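Local coordinates for protein dimethylsulfoniopropionate lyase (Roseovarius nubinhibens, PDB 4B29) that probably cleaves dimethylsulfoniopropionate to release dimethyl sulfide, using a metal ion held within a cupin-type beta barrel, at residues W38-F48 and L199-A207; P94-Y102 and F115-H126. All coordinates share one frame; numbering follows the deposited sequence.

Contacts 1 and 2 dress the same mixed sheet of the cupin fold at two places, their centres about 17 Å apart and their nearest atoms about 4 Å apart, without touching. Contact 1 is a buried one: helical segment 38-48 lays aromatic rings on leucines of the inner strand 199-205, and a single hydrogen bond, to an arginine at the strand's end, joins the two. Contact 2, partly buried, relies on polar bonds: loop 94-102 runs along strand 115-119 through backbone bonds and a salt-bridge network, with an aromatic cluster beside it. In sequence, contact 2 is nested within the loop that contact 1 closes.

Contact 1 (W38-F48 and L199-A207); sequences WHEALPEFRAF and LTLVLWRGA. With EDO (1,2-ethanediol), chain F.
The ring of F48 carries the side chain of R205 on one face, with CD over the ring centre 3.5 Å from its centroid and the guanidinium continuing flat beyond it, planes 6° apart, as an off-centre cation-pi stack. At the edge of F48 lies the backbone of W204, while L203 CB approaches CE2 obliquely. F45 is sandwiched: L203 CD1 sits over one face, 3.8 Å from the centroid, L42 CD1 covers the opposite one, and L201 O lies at the edge, 3.6 Å from F45 CZ. The imidazole of H39 receives L203 CD1 at its edge, and its NE2 bonds to A49 O.

R205 suits the margin of this apolar patch because its methylenes pack like a hydrocarbon while its end stays polar. Its chain, extended from CG to NE, carries NH1 past the ring to F48 O at 2.9 Å, in the carbonyl plane on a lone pair; NE makes a salt bridge with E153. One residue thus holds F48 by both ring and carbonyl.

Nearer the start of the strand, L201 CD2 touches both F45 CE2, at 3.6 Å, and W38 CD1, at 4.1 Å; W38 NE1 bonds to S157. L201, L203 and R205 face the helices, whereas T200, V202 and W204 turn the other way, W204 close to the zinc ligands H150 and E154. T200 OG1 and O1 of an ethanediol, probably from the crystallisation liquor, hydrogen-bond at 2.7 Å, either donating. Helices packed on the outside of a sheet whose other side lines the metal site are consistent with the cupin fold.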
loop_
_atom_site.group_PDB
_atom_site.type_symbol
_atom_site.label_atom_id
_atom_site.label_comp_id
_atom_site.label_asym_id
_atom_site.label_seq_id
_atom_site.Cartn_x
_atom_site.Cartn_y
_atom_site.Cartn_z
ATOM N N TRP A 38 -4.943 -6.461 -11.351
ATOM C CA TRP A 38 -4.682 -7.135 -10.037
ATOM C C TRP A 38 -6.011 -7.264 -9.284
ATOM O O TRP A 38 -6.378 -8.348 -8.812
ATOM C CB TRP A 38 -3.688 -6.298 -9.291
ATOM C CG TRP A 38 -3.274 -6.749 -7.912
ATOM C CD1 TRP A 38 -3.607 -6.138 -6.719
ATOM C CD2 TRP A 38 -2.342 -7.789 -7.589
ATOM N NE1 TRP A 38 -2.911 -6.745 -5.666
ATOM C CE2 TRP A 38 -2.140 -7.755 -6.190
ATOM C CE3 TRP A 38 -1.628 -8.727 -8.365
ATOM C CZ2 TRP A 38 -1.276 -8.639 -5.536
ATOM C CZ3 TRP A 38 -0.759 -9.614 -7.704
ATOM C CH2 TRP A 38 -0.618 -9.557 -6.304
ATOM N N HIS A 39 -6.761 -6.150 -9.189
ATOM C CA HIS A 39 -8.056 -6.221 -8.542
ATOM C C HIS A 39 -8.990 -7.249 -9.168
ATOM O O HIS A 39 -9.611 -8.032 -8.460
ATOM C CB HIS A 39 -8.680 -4.802 -8.562
ATOM C CG HIS A 39 -10.050 -4.722 -7.973
ATOM N ND1 HIS A 39 -11.190 -4.984 -8.698
ATOM C CD2 HIS A 39 -10.453 -4.283 -6.757
ATOM C CE1 HIS A 39 -12.248 -4.805 -7.918
ATOM N NE2 HIS A 39 -11.824 -4.396 -6.740
ATOM N N GLU A 40 -9.062 -7.268 -10.511
ATOM C CA GLU A 40 -9.957 -8.159 -11.247
ATOM C C GLU A 40 -9.568 -9.603 -10.963
ATOM O O GLU A 40 -10.422 -10.483 -10.907
ATOM C CB GLU A 40 -9.816 -7.929 -12.773
ATOM C CG GLU A 40 -10.698 -8.914 -13.566
ATOM C CD GLU A 40 -10.983 -8.497 -15.002
ATOM O OE1 GLU A 40 -10.101 -7.891 -15.649
ATOM O OE2 GLU A 40 -12.100 -8.795 -15.488
ATOM N N ALA A 41 -8.259 -9.829 -10.837
ATOM C CA ALA A 41 -7.748 -11.205 -10.665
ATOM C C ALA A 41 -7.897 -11.735 -9.228
ATOM O O ALA A 41 -7.703 -12.950 -9.029
ATOM C CB ALA A 41 -6.272 -11.276 -11.065
ATOM N N LEU A 42 -8.179 -10.856 -8.257
ATOM C CA LEU A 42 -8.245 -11.269 -6.817
ATOM C C LEU A 42 -9.718 -11.299 -6.351
ATOM O O LEU A 42 -10.312 -10.233 -6.099
ATOM C CB LEU A 42 -7.444 -10.309 -5.925
ATOM C CG LEU A 42 -5.926 -10.388 -6.061
ATOM C CD1 LEU A 42 -5.270 -9.265 -5.292
ATOM C CD2 LEU A 42 -5.429 -11.720 -5.489
ATOM N N PRO A 43 -10.302 -12.492 -6.169
ATOM C CA PRO A 43 -11.715 -12.531 -5.696
ATOM C C PRO A 43 -11.954 -11.735 -4.396
ATOM O O PRO A 43 -13.070 -11.192 -4.215
ATOM C CB PRO A 43 -11.950 -14.026 -5.404
ATOM C CG PRO A 43 -11.019 -14.707 -6.457
ATOM C CD PRO A 43 -9.805 -13.837 -6.604
ATOM N N GLU A 44 -10.973 -11.720 -3.477
ATOM C CA GLU A 44 -11.218 -10.982 -2.241
ATOM C C GLU A 44 -11.323 -9.483 -2.538
ATOM O O GLU A 44 -12.073 -8.767 -1.848
ATOM C CB GLU A 44 -10.107 -11.189 -1.209
ATOM C CG GLU A 44 -9.952 -12.671 -0.732
ATOM C CD GLU A 44 -11.152 -13.222 0.013
ATOM O OE1 GLU A 44 -12.076 -12.476 0.478
ATOM O OE2 GLU A 44 -11.218 -14.473 0.137
ATOM N N PHE A 45 -10.545 -8.998 -3.521
ATOM C CA PHE A 45 -10.622 -7.568 -3.870
ATOM C C PHE A 45 -11.984 -7.299 -4.516
ATOM O O PHE A 45 -12.607 -6.295 -4.174
ATOM C CB PHE A 45 -9.481 -7.177 -4.845
ATOM C CG PHE A 45 -8.262 -6.672 -4.161
ATOM C CD1 PHE A 45 -7.844 -7.211 -2.924
ATOM C CD2 PHE A 45 -7.497 -5.621 -4.724
ATOM C CE1 PHE A 45 -6.712 -6.674 -2.246
ATOM C CE2 PHE A 45 -6.390 -5.104 -4.056
ATOM C CZ PHE A 45 -5.970 -5.633 -2.824
ATOM N N ARG A 46 -12.433 -8.148 -5.442
ATOM C CA ARG A 46 -13.746 -7.959 -6.069
ATOM C C ARG A 46 -14.874 -7.977 -5.045
ATOM O O ARG A 46 -15.869 -7.248 -5.193
ATOM C CB ARG A 46 -13.985 -9.027 -7.136
ATOM C CG ARG A 46 -12.815 -9.062 -8.151
ATOM C CD ARG A 46 -13.272 -9.646 -9.493
ATOM N NE ARG A 46 -13.954 -10.938 -9.339
ATOM C CZ ARG A 46 -13.340 -12.125 -9.294
ATOM N NH1 ARG A 46 -11.993 -12.252 -9.353
ATOM N NH2 ARG A 46 -14.096 -13.194 -9.180
ATOM N N ALA A 47 -14.731 -8.839 -4.037
ATOM C CA ALA A 47 -15.741 -8.902 -2.976
ATOM C C ALA A 47 -15.768 -7.633 -2.114
ATOM O O ALA A 47 -16.848 -7.274 -1.570
ATOM C CB ALA A 47 -15.489 -10.147 -2.071
ATOM N N PHE A 48 -14.620 -6.984 -1.945
ATOM C CA PHE A 48 -14.510 -5.858 -1.044
ATOM C C PHE A 48 -15.041 -4.584 -1.695
ATOM O O PHE A 48 -15.701 -3.776 -1.040
ATOM C CB PHE A 48 -13.035 -5.673 -0.705
ATOM C CG PHE A 48 -12.734 -4.651 0.388
ATOM C CD1 PHE A 48 -12.820 -4.988 1.746
ATOM C CD2 PHE A 48 -12.301 -3.372 0.023
ATOM C CE1 PHE A 48 -12.435 -4.040 2.743
ATOM C CE2 PHE A 48 -11.914 -2.417 1.003
ATOM C CZ PHE A 48 -11.967 -2.763 2.360
ATOM N N LEU A 199 6.151 -4.984 -0.400
ATOM C CA LEU A 199 5.470 -3.928 -1.184
ATOM C C LEU A 199 4.002 -4.354 -1.224
ATOM O O LEU A 199 3.692 -5.502 -1.589
ATOM C CB LEU A 199 6.075 -3.901 -2.581
ATOM C CG LEU A 199 5.460 -2.947 -3.639
ATOM C CD1 LEU A 199 5.628 -1.496 -3.189
ATOM C CD2 LEU A 199 6.081 -3.196 -5.051
ATOM N N THR A 200 3.096 -3.431 -0.840
ATOM C CA THR A 200 1.669 -3.801 -0.672
ATOM C C THR A 200 0.789 -2.882 -1.502
ATOM O O THR A 200 1.203 -1.750 -1.836
ATOM C CB THR A 200 1.213 -3.636 0.790
ATOM O OG1 THR A 200 1.462 -2.286 1.206
ATOM C CG2 THR A 200 2.063 -4.616 1.727
ATOM N N LEU A 201 -0.406 -3.373 -1.810
ATOM C CA LEU A 201 -1.414 -2.535 -2.479
ATOM C C LEU A 201 -2.711 -2.808 -1.700
ATOM O O LEU A 201 -3.094 -3.979 -1.488
ATOM C CB LEU A 201 -1.510 -2.881 -3.980
ATOM C CG LEU A 201 -2.486 -1.906 -4.681
ATOM C CD1 LEU A 201 -1.996 -1.559 -6.113
ATOM C CD2 LEU A 201 -3.860 -2.570 -4.728
ATOM N N VAL A 202 -3.367 -1.738 -1.247
ATOM C CA VAL A 202 -4.379 -1.889 -0.178
ATOM C C VAL A 202 -5.648 -1.143 -0.591
ATOM O O VAL A 202 -5.561 -0.044 -1.130
ATOM C CB VAL A 202 -3.820 -1.252 1.097
ATOM C CG1 VAL A 202 -4.843 -1.260 2.251
ATOM C CG2 VAL A 202 -2.513 -1.992 1.504
ATOM N N LEU A 203 -6.787 -1.764 -0.353
ATOM C CA LEU A 203 -8.078 -1.070 -0.571
ATOM C C LEU A 203 -8.667 -0.622 0.773
ATOM O O LEU A 203 -8.452 -1.265 1.848
ATOM C CB LEU A 203 -9.110 -2.022 -1.170
ATOM C CG LEU A 203 -8.714 -2.821 -2.448
ATOM C CD1 LEU A 203 -9.878 -3.598 -2.978
ATOM C CD2 LEU A 203 -8.182 -1.825 -3.528
ATOM N N TRP A 204 -9.486 0.450 0.707
ATOM C CA TRP A 204 -10.132 0.960 1.933
ATOM C C TRP A 204 -11.590 1.221 1.633
ATOM O O TRP A 204 -11.939 1.580 0.484
ATOM C CB TRP A 204 -9.537 2.334 2.332
ATOM C CG TRP A 204 -8.053 2.414 2.507
ATOM C CD1 TRP A 204 -7.039 2.217 1.537
ATOM C CD2 TRP A 204 -7.383 2.593 3.737
ATOM N NE1 TRP A 204 -5.813 2.377 2.129
ATOM C CE2 TRP A 204 -5.994 2.607 3.473
ATOM C CE3 TRP A 204 -7.828 2.796 5.053
ATOM C CZ2 TRP A 204 -5.027 2.784 4.485
ATOM C CZ3 TRP A 204 -6.840 2.991 6.082
ATOM C CH2 TRP A 204 -5.481 3.002 5.777
ATOM N N ARG A 205 -12.440 0.998 2.633
ATOM C CA ARG A 205 -13.854 1.324 2.464
ATOM C C ARG A 205 -14.518 1.641 3.795
ATOM O O ARG A 205 -13.936 1.418 4.880
ATOM C CB ARG A 205 -14.622 0.184 1.782
ATOM C CG ARG A 205 -14.927 -0.954 2.797
ATOM C CD ARG A 205 -15.478 -2.177 2.041
ATOM N NE ARG A 205 -15.833 -3.216 3.055
ATOM C CZ ARG A 205 -16.423 -4.364 2.759
ATOM N NH1 ARG A 205 -16.695 -4.715 1.488
ATOM N NH2 ARG A 205 -16.742 -5.214 3.763
ATOM N N GLY A 206 -15.737 2.185 3.701
ATOM C CA GLY A 206 -16.583 2.226 4.929
ATOM C C GLY A 206 -16.598 3.589 5.597
ATOM O O GLY A 206 -16.048 4.581 5.082
ATOM N N ALA A 207 -17.192 3.633 6.776
ATOM C CA ALA A 207 -17.146 4.855 7.609
ATOM C C ALA A 207 -15.724 5.306 7.823
ATOM O O ALA A 207 -14.802 4.510 8.060
ATOM C CB ALA A 207 -17.820 4.570 8.987
HETATM C C1 EDO F . -0.702 0.436 2.602
HETATM O O1 EDO F . 0.214 -0.597 2.973
HETATM C C2 EDO F . -0.133 1.722 3.136
HETATM O O2 EDO F . -1.170 2.661 2.932
#

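Contact 2 (P94-Y102 and F115-H126); sequences PHVEWRHSY and FGWFELAGPSGH
A single antiparallel bridge, the hydrogen-bonded pair R99 and W117, fastens loop 94-102 along strand 115-119 of the mixed sheet. R99 N gives its hydrogen to W117 O at 2.8 Å, and W117 N returns one to R99 O. G116 suits its position because W98 CE3 and R99 O crowd the side where a CB would point.

R99 then runs over the indole of W117. CB lies above the five-membered ring, 3.7 Å from its centroid, and the guanidinium stands almost upright to the indole, planes 85° apart, with CH2 of W117 at the guanidinium edge. CG anti to the carbonyl carbon (chi1 -51°) and an extended chain carry the charged end to two glutamates. NE and NH2 both grip E97 OE2 side-on, NE at 2.8 Å on the anti lone pair. NH1 bonds to E119 OE1 at 3.1 Å, and NH2 also gives to S124 O. S124 OG and N bind the two oxygens of E119, positioning it. Arginine suits this place because its several N-H groups can serve all these acceptors; its charge probably offsets those of both glutamates.

At one end, S101 OG accepts from W117 NE1, tilted 25° from the indole plane. At the other, H126 NE2 takes the N-H of E97 in its ring plane at 2.9 Å. An apolar cluster packs beside the bridge, near the H126 end: V96 CG1 lies over the face of F118, which turns an edge toward the face of W98, centroids 5.1 Å apart, in a T-shaped pair. W98 NE1 bonds to A93 O. Polar bonds on one side and an aromatic cluster on the other thus join a peripheral loop to a strand of the cupin sheet, and R99 links E97 and E119 in a three-residue salt-bridge network.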
loop_
_atom_site.group_PDB
_atom_site.type_symbol
_atom_site.label_atom_id
_atom_site.label_comp_id
_atom_site.label_asym_id
_atom_site.label_seq_id
_atom_site.Cartn_x
_atom_site.Cartn_y
_atom_site.Cartn_z
ATOM N N PRO A 94 9.417 7.239 -9.186
ATOM C CA PRO A 94 9.905 8.637 -9.281
ATOM C C PRO A 94 8.834 9.655 -9.636
ATOM O O PRO A 94 9.137 10.847 -9.769
ATOM C CB PRO A 94 10.915 8.592 -10.461
ATOM C CG PRO A 94 11.206 7.152 -10.705
ATOM C CD PRO A 94 9.957 6.379 -10.256
ATOM N N HIS A 95 7.593 9.193 -9.755
ATOM C CA HIS A 95 6.490 10.032 -10.277
ATOM C C HIS A 95 5.359 10.179 -9.289
ATOM O O HIS A 95 4.435 10.960 -9.547
ATOM C CB HIS A 95 5.932 9.408 -11.537
ATOM C CG HIS A 95 6.946 9.292 -12.627
ATOM N ND1 HIS A 95 7.530 10.405 -13.208
ATOM C CD2 HIS A 95 7.499 8.212 -13.220
ATOM C CE1 HIS A 95 8.405 10.006 -14.120
ATOM N NE2 HIS A 95 8.397 8.681 -14.159
ATOM N N VAL A 96 5.407 9.448 -8.180
ATOM C CA VAL A 96 4.290 9.517 -7.228
ATOM C C VAL A 96 4.543 10.465 -6.100
ATOM O O VAL A 96 5.694 10.861 -5.816
ATOM C CB VAL A 96 3.908 8.114 -6.657
ATOM C CG1 VAL A 96 3.484 7.157 -7.778
ATOM C CG2 VAL A 96 5.062 7.532 -5.840
ATOM N N GLU A 97 3.466 10.837 -5.397
ATOM C CA GLU A 97 3.556 11.661 -4.226
ATOM C C GLU A 97 3.735 10.791 -2.966
ATOM O O GLU A 97 2.755 10.319 -2.358
ATOM C CB GLU A 97 2.291 12.570 -4.105
ATOM C CG GLU A 97 2.358 13.393 -2.842
ATOM C CD GLU A 97 1.038 14.098 -2.585
ATOM O OE1 GLU A 97 0.713 15.024 -3.358
ATOM O OE2 GLU A 97 0.338 13.718 -1.632
ATOM N N TRP A 98 4.991 10.577 -2.553
ATOM C CA TRP A 98 5.282 9.764 -1.368
ATOM C C TRP A 98 4.966 10.527 -0.114
ATOM O O TRP A 98 5.216 11.763 -0.024
ATOM C CB TRP A 98 6.768 9.310 -1.348
ATOM C CG TRP A 98 7.073 8.354 -2.388
ATOM C CD1 TRP A 98 7.641 8.611 -3.614
ATOM C CD2 TRP A 98 6.849 6.941 -2.330
ATOM N NE1 TRP A 98 7.745 7.432 -4.333
ATOM C CE2 TRP A 98 7.283 6.399 -3.546
ATOM C CE3 TRP A 98 6.271 6.083 -1.353
ATOM C CZ2 TRP A 98 7.170 5.027 -3.850
ATOM C CZ3 TRP A 98 6.188 4.704 -1.628
ATOM C CH2 TRP A 98 6.628 4.185 -2.855
ATOM N N ARG A 99 4.452 9.754 0.858
ATOM C CA ARG A 99 4.030 10.213 2.177
ATOM C C ARG A 99 4.618 9.339 3.297
ATOM O O ARG A 99 4.969 8.162 3.085
ATOM C CB ARG A 99 2.483 10.183 2.266
ATOM C CG ARG A 99 1.804 10.892 1.086
ATOM C CD ARG A 99 0.278 10.775 1.118
ATOM N NE ARG A 99 -0.350 11.601 0.077
ATOM C CZ ARG A 99 -1.633 11.512 -0.283
ATOM N NH1 ARG A 99 -2.443 10.685 0.349
ATOM N NH2 ARG A 99 -2.122 12.300 -1.245
ATOM N N HIS A 100 4.707 9.920 4.497
ATOM C CA HIS A 100 5.259 9.231 5.670
ATOM C C HIS A 100 4.233 9.060 6.781
ATOM O O HIS A 100 4.144 7.996 7.405
ATOM C CB HIS A 100 6.373 10.078 6.287
ATOM C CG HIS A 100 7.741 9.684 5.862
ATOM N ND1 HIS A 100 8.788 10.577 5.847
ATOM C CD2 HIS A 100 8.243 8.491 5.475
ATOM C CE1 HIS A 100 9.876 9.948 5.438
ATOM N NE2 HIS A 100 9.566 8.687 5.200
ATOM N N SER A 101 3.577 10.167 7.146
ATOM C CA SER A 101 2.480 10.075 8.132
ATOM C C SER A 101 3.024 10.183 9.555
ATOM O O SER A 101 2.509 10.977 10.324
ATOM C CB SER A 101 1.572 8.816 8.018
ATOM O OG SER A 101 0.633 8.884 6.950
ATOM N N TYR A 102 4.065 9.444 9.900
ATOM C CA TYR A 102 4.471 9.369 11.303
ATOM C C TYR A 102 5.695 10.243 11.561
ATOM O O TYR A 102 6.463 10.522 10.645
ATOM C CB TYR A 102 4.787 7.926 11.728
ATOM C CG TYR A 102 3.590 7.013 11.535
ATOM C CD1 TYR A 102 2.479 7.130 12.360
ATOM C CD2 TYR A 102 3.588 6.047 10.528
ATOM C CE1 TYR A 102 1.344 6.302 12.184
ATOM C CE2 TYR A 102 2.459 5.223 10.320
ATOM C CZ TYR A 102 1.368 5.331 11.175
ATOM O OH TYR A 102 0.275 4.486 10.984
ATOM N N PHE A 115 10.789 3.296 4.540
ATOM C CA PHE A 115 9.356 3.002 4.304
ATOM C C PHE A 115 8.725 4.239 3.683
ATOM O O PHE A 115 9.174 5.380 3.904
ATOM C CB PHE A 115 8.667 2.649 5.630
ATOM C CG PHE A 115 7.342 3.361 5.849
ATOM C CD1 PHE A 115 7.327 4.608 6.476
ATOM C CD2 PHE A 115 6.131 2.806 5.401
ATOM C CE1 PHE A 115 6.127 5.293 6.718
ATOM C CE2 PHE A 115 4.904 3.513 5.619
ATOM C CZ PHE A 115 4.923 4.728 6.278
ATOM N N GLY A 116 7.662 4.033 2.921
ATOM C CA GLY A 116 6.800 5.186 2.581
ATOM C C GLY A 116 5.516 4.641 1.968
ATOM O O GLY A 116 5.371 3.440 1.758
ATOM N N TRP A 117 4.579 5.529 1.683
ATOM C CA TRP A 117 3.340 5.089 1.052
ATOM C C TRP A 117 2.831 6.188 0.123
ATOM O O TRP A 117 3.256 7.354 0.230
ATOM C CB TRP A 117 2.255 4.790 2.120
ATOM C CG TRP A 117 1.765 5.967 2.899
ATOM C CD1 TRP A 117 2.380 6.576 3.942
ATOM C CD2 TRP A 117 0.529 6.677 2.682
ATOM N NE1 TRP A 117 1.593 7.628 4.417
ATOM C CE2 TRP A 117 0.459 7.707 3.651
ATOM C CE3 TRP A 117 -0.518 6.525 1.769
ATOM C CZ2 TRP A 117 -0.639 8.595 3.742
ATOM C CZ3 TRP A 117 -1.607 7.415 1.846
ATOM C CH2 TRP A 117 -1.646 8.429 2.835
ATOM N N PHE A 118 1.884 5.822 -0.737
ATOM C CA PHE A 118 1.240 6.858 -1.527
ATOM C C PHE A 118 -0.181 6.415 -1.854
ATOM O O PHE A 118 -0.540 5.230 -1.714
ATOM C CB PHE A 118 2.037 7.171 -2.802
ATOM C CG PHE A 118 2.093 6.048 -3.838
ATOM C CD1 PHE A 118 1.129 5.905 -4.856
ATOM C CD2 PHE A 118 3.155 5.147 -3.813
ATOM C CE1 PHE A 118 1.247 4.886 -5.851
ATOM C CE2 PHE A 118 3.281 4.150 -4.805
ATOM C CZ PHE A 118 2.330 3.977 -5.803
ATOM N N GLU A 119 -0.998 7.365 -2.319
ATOM C CA GLU A 119 -2.397 7.036 -2.648
ATOM C C GLU A 119 -2.516 6.993 -4.159
ATOM O O GLU A 119 -2.350 8.016 -4.840
ATOM C CB GLU A 119 -3.319 8.121 -2.050
ATOM C CG GLU A 119 -4.832 7.836 -2.225
ATOM C CD GLU A 119 -5.686 8.917 -1.534
ATOM O OE1 GLU A 119 -5.162 9.760 -0.767
ATOM O OE2 GLU A 119 -6.834 9.072 -1.980
ATOM N N LEU A 120 -2.738 5.806 -4.703
ATOM C CA LEU A 120 -2.836 5.677 -6.140
ATOM C C LEU A 120 -4.161 6.221 -6.637
ATOM O O LEU A 120 -4.218 6.944 -7.655
ATOM C CB LEU A 120 -2.714 4.186 -6.504
ATOM C CG LEU A 120 -2.956 3.828 -7.966
ATOM C CD1 LEU A 120 -1.979 4.681 -8.920
ATOM C CD2 LEU A 120 -2.795 2.304 -8.177
ATOM N N ALA A 121 -5.240 5.839 -5.957
ATOM C CA ALA A 121 -6.598 6.247 -6.412
ATOM C C ALA A 121 -7.398 6.564 -5.174
ATOM O O ALA A 121 -7.290 5.890 -4.134
ATOM C CB ALA A 121 -7.300 5.164 -7.215
ATOM N N GLY A 122 -8.217 7.618 -5.261
ATOM C CA GLY A 122 -9.080 7.910 -4.140
ATOM C C GLY A 122 -9.305 9.419 -4.073
ATOM O O GLY A 122 -8.966 10.163 -5.036
ATOM N N PRO A 123 -9.817 9.901 -2.949
ATOM C CA PRO A 123 -10.165 11.332 -2.879
ATOM C C PRO A 123 -8.940 12.216 -3.147
ATOM O O PRO A 123 -9.069 13.258 -3.794
ATOM C CB PRO A 123 -10.638 11.496 -1.432
ATOM C CG PRO A 123 -11.358 10.127 -1.176
ATOM C CD PRO A 123 -10.436 9.117 -1.843
ATOM N N SER A 124 -7.760 11.759 -2.721
ATOM C CA SER A 124 -6.508 12.522 -2.989
ATOM C C SER A 124 -5.446 11.656 -3.692
ATOM O O SER A 124 -4.227 11.796 -3.438
ATOM C CB SER A 124 -5.960 13.239 -1.764
ATOM O OG SER A 124 -6.029 12.504 -0.609
ATOM N N GLY A 125 -5.929 10.790 -4.554
ATOM C CA GLY A 125 -5.075 9.883 -5.323
ATOM C C GLY A 125 -4.433 10.576 -6.519
ATOM O O GLY A 125 -4.775 11.727 -6.894
ATOM N N HIS A 126 -3.499 9.888 -7.163
ATOM C CA HIS A 126 -3.075 10.327 -8.493
ATOM C C HIS A 126 -4.213 10.184 -9.507
ATOM O O HIS A 126 -4.195 10.867 -10.557
ATOM C CB HIS A 126 -1.852 9.499 -8.918
ATOM C CG HIS A 126 -0.625 9.945 -8.212
ATOM N ND1 HIS A 126 0.081 11.062 -8.618
ATOM C CD2 HIS A 126 -0.056 9.535 -7.055
ATOM C CE1 HIS A 126 1.066 11.285 -7.764
ATOM N NE2 HIS A 126 1.003 10.374 -6.808
HETATM O O HOH W 1 0.023 10.036 -2.369
HETATM O O HOH W 2 11.177 7.506 2.841
#